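Local atomic coordinates of esterase (Xanthomonas oryzae pv. oryzae, PDB entry 3H2G), a protein that hydrolyses esters as a cell wall-degrading virulence enzyme of a rice pathogen, using a unique substrate recognition module that probably binds glycosides. Residues Ser10-Ser15 with Arg45-Thr50; Leu67-Gly72 with Ser157-Leu162. All coordinates share one frame; numbering follows the deposited sequence.

Contact 1. Residues Ser10-Ser15 with Arg45-Thr50; sequences SNFLTS and RVAEFT
Arg45 lays its guanidinium flat over one face of the Phe12 ring, a worked example of how a diagonal cation-pi stack can be built between antiparallel strands. The CZ atom of Arg45 sits 3.5 Å from the centroid of the Phe12 ring, offset toward its rim, and the two planes are only 15° apart; some ring and guanidinium carbons are modelled closer than carbons can sit, which leaves the exact spacing doubtful. With CG anti to the backbone N (chi1 -171°) and the chain extended to NE, Arg45 runs past Ser15, its own pairing partner, to the ring. Ala47, cross-strand partner of Phe12, touches the same ring obliquely, CB to CD2 of Phe12 at 3.5 Å.

On the other face of the sheet Asn11 and Glu48 lie side by side. Asn11 ND2 donates to Glu48 OE1 at 3.1 Å, nearly within its own amide plane but meeting the carboxylate from above its plane. Glu48 OE2 makes a salt bridge with Lys98, so both carboxylate oxygens are engaged and the group's rotation is restricted. The Leu13 side chain crosses that of Glu48 at about a right angle, its CD2 3.7 Å from Glu48 OE1.

Behind these side chains, Asn11 N binds Glu48 O at 2.9 Å and Glu48 N binds Asn11 O at 2.7 Å. The register then slips: Leu13 and Thr14 both stand opposite Val46, in a beta bulge marked by the helical psi of Leu13 (-54°). Leu13 N still reaches Val46 O at 2.9 Å, while Val46 N bonds to Thr14 O.

Strand 7-16 forms an edge of the sheet within the chain, and strand 43-54 separates it from strand 60-71. Ser10, Phe12, Arg45 and Phe49 touch helix 141-162, whereas Leu13, Thr14 and Glu48 meet helix 96-102 on the opposite face.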
loop_
_atom_site.group_PDB
_atom_site.type_symbol
_atom_site.label_atom_id
_atom_site.label_comp_id
_atom_site.label_asym_id
_atom_site.label_seq_id
_atom_site.Cartn_x
_atom_site.Cartn_y
_atom_site.Cartn_z
ATOM N N SER A 10 -2.191 10.456 -20.487
ATOM C CA SER A 10 -0.857 10.321 -19.922
ATOM C C SER A 10 -0.180 11.671 -20.069
ATOM O O SER A 10 -0.454 12.416 -21.012
ATOM C CB SER A 10 -0.054 9.226 -20.637
ATOM O OG SER A 10 0.118 9.510 -22.012
ATOM N N ASN A 11 0.700 11.988 -19.131
ATOM C CA ASN A 11 1.379 13.271 -19.156
ATOM C C ASN A 11 2.694 13.184 -18.401
ATOM O O ASN A 11 2.778 12.537 -17.357
ATOM C CB ASN A 11 0.473 14.324 -18.511
ATOM C CG ASN A 11 1.041 15.718 -18.602
ATOM O OD1 ASN A 11 1.344 16.207 -19.689
ATOM N ND2 ASN A 11 1.184 16.372 -17.456
ATOM N N PHE A 12 3.726 13.823 -18.935
ATOM C CA PHE A 12 5.018 13.816 -18.274
ATOM C C PHE A 12 5.154 15.124 -17.511
ATOM O O PHE A 12 4.913 16.201 -18.054
ATOM C CB PHE A 12 6.127 13.622 -19.308
ATOM C CG PHE A 12 5.972 12.355 -20.100
ATOM C CD1 PHE A 12 5.182 12.327 -21.245
ATOM C CD2 PHE A 12 6.544 11.168 -19.651
ATOM C CE1 PHE A 12 4.960 11.133 -21.931
ATOM C CE2 PHE A 12 6.327 9.967 -20.328
ATOM C CZ PHE A 12 5.532 9.950 -21.469
ATOM N N LEU A 13 5.520 15.012 -16.237
ATOM C CA LEU A 13 5.643 16.169 -15.359
ATOM C C LEU A 13 7.012 16.824 -15.286
ATOM O O LEU A 13 7.134 18.033 -15.478
ATOM C CB LEU A 13 5.208 15.787 -13.939
ATOM C CG LEU A 13 3.743 15.379 -13.764
ATOM C CD1 LEU A 13 3.474 15.028 -12.299
ATOM C CD2 LEU A 13 2.848 16.527 -14.210
ATOM N N THR A 14 8.033 16.030 -14.989
ATOM C CA THR A 14 9.388 16.554 -14.859
ATOM C C THR A 14 10.389 15.405 -14.867
ATOM O O THR A 14 10.007 14.238 -14.973
ATOM C CB THR A 14 9.540 17.341 -13.531
ATOM O OG1 THR A 14 10.844 17.932 -13.456
ATOM C CG2 THR A 14 9.351 16.411 -12.343
ATOM N N SER A 15 11.670 15.741 -14.773
ATOM C CA SER A 15 12.728 14.738 -14.746
ATOM C C SER A 15 13.798 15.201 -13.772
ATOM O O SER A 15 13.991 16.402 -13.574
ATOM C CB SER A 15 13.349 14.557 -16.138
ATOM O OG SER A 15 12.388 14.093 -17.068
ATOM N N ARG A 45 12.529 10.091 -14.999
ATOM C CA ARG A 45 11.442 10.871 -15.578
ATOM C C ARG A 45 10.157 10.529 -14.838
ATOM O O ARG A 45 9.879 9.356 -14.575
ATOM C CB ARG A 45 11.282 10.542 -17.064
ATOM C CG ARG A 45 10.319 11.463 -17.799
ATOM C CD ARG A 45 10.192 11.070 -19.262
ATOM N NE ARG A 45 9.529 12.105 -20.046
ATOM C CZ ARG A 45 9.098 11.937 -21.292
ATOM N NH1 ARG A 45 9.259 10.768 -21.899
ATOM N NH2 ARG A 45 8.509 12.940 -21.933
ATOM N N VAL A 46 9.382 11.554 -14.496
ATOM C CA VAL A 46 8.125 11.362 -13.789
ATOM C C VAL A 46 6.942 11.571 -14.726
ATOM O O VAL A 46 6.816 12.617 -15.362
ATOM C CB VAL A 46 7.987 12.343 -12.606
ATOM C CG1 VAL A 46 6.682 12.080 -11.857
ATOM C CG2 VAL A 46 9.177 12.198 -11.675
ATOM N N ALA A 47 6.081 10.564 -14.809
ATOM C CA ALA A 47 4.902 10.637 -15.656
ATOM C C ALA A 47 3.663 10.271 -14.853
ATOM O O ALA A 47 3.750 9.612 -13.816
ATOM C CB ALA A 47 5.049 9.694 -16.850
ATOM N N GLU A 48 2.511 10.728 -15.329
ATOM C CA GLU A 48 1.242 10.439 -14.684
ATOM C C GLU A 48 0.323 9.919 -15.776
ATOM O O GLU A 48 0.580 10.129 -16.964
ATOM C CB GLU A 48 0.655 11.705 -14.053
ATOM C CG GLU A 48 0.335 12.809 -15.051
ATOM C CD GLU A 48 -0.078 14.101 -14.378
ATOM O OE1 GLU A 48 -0.387 15.071 -15.101
ATOM O OE2 GLU A 48 -0.093 14.152 -13.130
ATOM N N PHE A 49 -0.741 9.233 -15.384
ATOM C CA PHE A 49 -1.662 8.699 -16.370
ATOM C C PHE A 49 -2.981 8.272 -15.739
ATOM O O PHE A 49 -3.075 8.103 -14.522
ATOM C CB PHE A 49 -1.004 7.516 -17.102
ATOM C CG PHE A 49 -0.688 6.337 -16.213
ATOM C CD1 PHE A 49 -1.615 5.312 -16.037
ATOM C CD2 PHE A 49 0.529 6.263 -15.538
ATOM C CE1 PHE A 49 -1.332 4.224 -15.198
ATOM C CE2 PHE A 49 0.823 5.180 -14.694
ATOM C CZ PHE A 49 -0.109 4.163 -14.526
ATOM N N THR A 50 -4.010 8.137 -16.571
ATOM C CA THR A 50 -5.316 7.689 -16.100
ATOM C C THR A 50 -5.663 6.483 -16.955
ATOM O O THR A 50 -5.223 6.379 -18.103
ATOM C CB THR A 50 -6.401 8.776 -16.251
ATOM O OG1 THR A 50 -6.550 9.128 -17.631
ATOM C CG2 THR A 50 -6.017 10.013 -15.448
#

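Contact 2. Residues Leu67-Gly72 with Ser157-Leu162; sequences LLIPGG and SVLQHL
Ile69 and Leu162 meet through their outermost methyls, CD1 to CD1 at 3.4 Å, closer than carbons usually approach. The pair illustrates how a helix is seated on a sheet by a few hydrocarbon branches, with no hydrogen bond joining the two segments. Ile69 carries CG1 anti to its carbonyl carbon (chi1 -53°) and extends CD1 across to the helix, where it crosses the Leu162 side chain obliquely. Leu159 slides past Ile69 in the opposing direction, bringing CD2 to 3.9 Å from Ile69 CD1; one methyl therefore lies against two leucines from neighbouring parts of the helix.

Two residues earlier on the strand, Leu67 points to the helix as well. Its CD2 meets Val158 CG1 tip to tip at 3.7 Å, whereas its other methyl, CD1, stands a more relaxed 4.3 Å from Leu159 CD2. The backbones remain well separated, with the short axes 10.9 Å apart and inclined at 33°, so the gap is bridged by side chains, chiefly their terminal methyls, and the interface is small, 183 Å² in all.

Packing loosens away from this patch. Beyond Ile69 the strand leaves the helix, ends at Gly71 and passes into loop at the exposed Gly72, while around the helix Gln160 and His161 turn to solvent and give it an amphipathic character. Leu68, on the reverse face of the strand, packs instead on Leu109, Val110 and Ala114 of helix 108-114.

Helices on both faces of the sheet fit the alpha/beta-hydrolase fold, to whose clan the secretory lipase family belongs. More telling, helix 141-162 lies in the crossover between parallel strands 119-123 and 169-175, and the latter leads into a Gly-x-Ser-x-Gly sequence consistent with the family's nucleophile elbow.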
loop_
_atom_site.group_PDB
_atom_site.type_symbol
_atom_site.label_atom_id
_atom_site.label_comp_id
_atom_site.label_asym_id
_atom_site.label_seq_id
_atom_site.Cartn_x
_atom_site.Cartn_y
_atom_site.Cartn_z
ATOM N N LEU A 67 4.167 6.894 -12.952
ATOM C CA LEU A 67 5.112 6.071 -13.698
ATOM C C LEU A 67 6.474 6.745 -13.651
ATOM O O LEU A 67 6.615 7.891 -14.074
ATOM C CB LEU A 67 4.656 5.923 -15.157
ATOM C CG LEU A 67 5.660 5.339 -16.163
ATOM C CD1 LEU A 67 6.028 3.916 -15.767
ATOM C CD2 LEU A 67 5.046 5.361 -17.563
ATOM N N LEU A 68 7.464 6.035 -13.120
ATOM C CA LEU A 68 8.827 6.558 -13.031
ATOM C C LEU A 68 9.669 5.783 -14.036
ATOM O O LEU A 68 9.731 4.553 -13.986
ATOM C CB LEU A 68 9.376 6.376 -11.611
ATOM C CG LEU A 68 8.529 7.010 -10.501
ATOM C CD1 LEU A 68 9.181 6.764 -9.143
ATOM C CD2 LEU A 68 8.383 8.506 -10.757
ATOM N N ILE A 69 10.304 6.506 -14.953
ATOM C CA ILE A 69 11.115 5.878 -15.992
ATOM C C ILE A 69 12.588 6.240 -15.874
ATOM O O ILE A 69 12.947 7.420 -15.875
ATOM C CB ILE A 69 10.626 6.305 -17.397
ATOM C CG1 ILE A 69 9.124 6.045 -17.527
ATOM C CG2 ILE A 69 11.397 5.549 -18.474
ATOM C CD1 ILE A 69 8.534 6.505 -18.852
ATOM N N PRO A 70 13.465 5.227 -15.771
ATOM C CA PRO A 70 14.904 5.473 -15.660
ATOM C C PRO A 70 15.513 5.673 -17.045
ATOM O O PRO A 70 14.934 5.261 -18.052
ATOM C CB PRO A 70 15.414 4.203 -14.992
ATOM C CG PRO A 70 14.552 3.157 -15.628
ATOM C CD PRO A 70 13.167 3.792 -15.592
ATOM N N GLY A 71 16.680 6.305 -17.083
ATOM C CA GLY A 71 17.366 6.535 -18.342
ATOM C C GLY A 71 18.724 7.145 -18.059
ATOM O O GLY A 71 18.965 7.618 -16.948
ATOM N N GLY A 72 19.620 7.129 -19.042
ATOM C CA GLY A 72 20.934 7.713 -18.829
ATOM C C GLY A 72 22.065 6.923 -19.457
ATOM O O GLY A 72 21.922 5.735 -19.732
ATOM N N SER A 157 1.528 0.481 -21.907
ATOM C CA SER A 157 1.149 1.125 -23.157
ATOM C C SER A 157 1.953 2.416 -23.304
ATOM O O SER A 157 2.417 2.752 -24.396
ATOM C CB SER A 157 -0.350 1.427 -23.172
ATOM O OG SER A 157 -1.092 0.220 -23.168
ATOM N N VAL A 158 2.125 3.134 -22.198
ATOM C CA VAL A 158 2.903 4.366 -22.228
ATOM C C VAL A 158 4.343 4.003 -22.584
ATOM O O VAL A 158 4.972 4.647 -23.423
ATOM C CB VAL A 158 2.895 5.084 -20.853
ATOM C CG1 VAL A 158 3.821 6.300 -20.890
ATOM C CG2 VAL A 158 1.480 5.514 -20.499
ATOM N N LEU A 159 4.854 2.955 -21.947
ATOM C CA LEU A 159 6.219 2.504 -22.184
ATOM C C LEU A 159 6.427 2.014 -23.617
ATOM O O LEU A 159 7.484 2.249 -24.208
ATOM C CB LEU A 159 6.580 1.405 -21.181
ATOM C CG LEU A 159 6.585 1.900 -19.729
ATOM C CD1 LEU A 159 6.454 0.726 -18.769
ATOM C CD2 LEU A 159 7.865 2.694 -19.470
ATOM N N GLN A 160 5.424 1.337 -24.173
ATOM C CA GLN A 160 5.510 0.840 -25.546
ATOM C C GLN A 160 5.645 2.002 -26.525
ATOM O O GLN A 160 6.462 1.963 -27.446
ATOM C CB GLN A 160 4.260 0.029 -25.908
ATOM C CG GLN A 160 4.157 -1.324 -25.229
ATOM C CD GLN A 160 2.866 -2.053 -25.569
ATOM O OE1 GLN A 160 2.558 -2.283 -26.740
ATOM N NE2 GLN A 160 2.105 -2.424 -24.542
ATOM N N HIS A 161 4.830 3.033 -26.326
ATOM C CA HIS A 161 4.855 4.203 -27.194
ATOM C C HIS A 161 6.202 4.920 -27.114
ATOM O O HIS A 161 6.708 5.425 -28.116
ATOM C CB HIS A 161 3.727 5.162 -26.813
ATOM C CG HIS A 161 3.567 6.308 -27.761
ATOM N ND1 HIS A 161 3.431 6.132 -29.122
ATOM C CD2 HIS A 161 3.518 7.644 -27.549
ATOM C CE1 HIS A 161 3.309 7.310 -29.707
ATOM N NE2 HIS A 161 3.358 8.244 -28.774
ATOM N N LEU A 162 6.776 4.959 -25.917
ATOM C CA LEU A 162 8.070 5.599 -25.702
ATOM C C LEU A 162 9.209 4.692 -26.143
ATOM O O LEU A 162 10.351 5.133 -26.275
ATOM C CB LEU A 162 8.259 5.923 -24.223
ATOM C CG LEU A 162 7.434 7.062 -23.633
ATOM C CD1 LEU A 162 7.667 7.116 -22.131
ATOM C CD2 LEU A 162 7.833 8.377 -24.291
#

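Contact 1 closes along the chain before contact 2 opens, yet their centres lie just 9 Å apart. Strands 43-54 and 60-71 follow one another in sequence and are neighbours in the same mixed sheet: Ala47 N approaches Leu67 O at 2.8 Å, and Arg45 N approaches Ile69 O at the same distance, both probable hydrogen bonds. Helix 141-162 joins the contacts a second time, since Leu162 CD1 packs 3.6 Å from Phe12 CZ. One helix thus packs across strands 7-16, 43-54 and 60-71, the antiparallel N-terminal part of the sheet, and itself forms part of the crossover that leads to the probable nucleophile of this hydrolase.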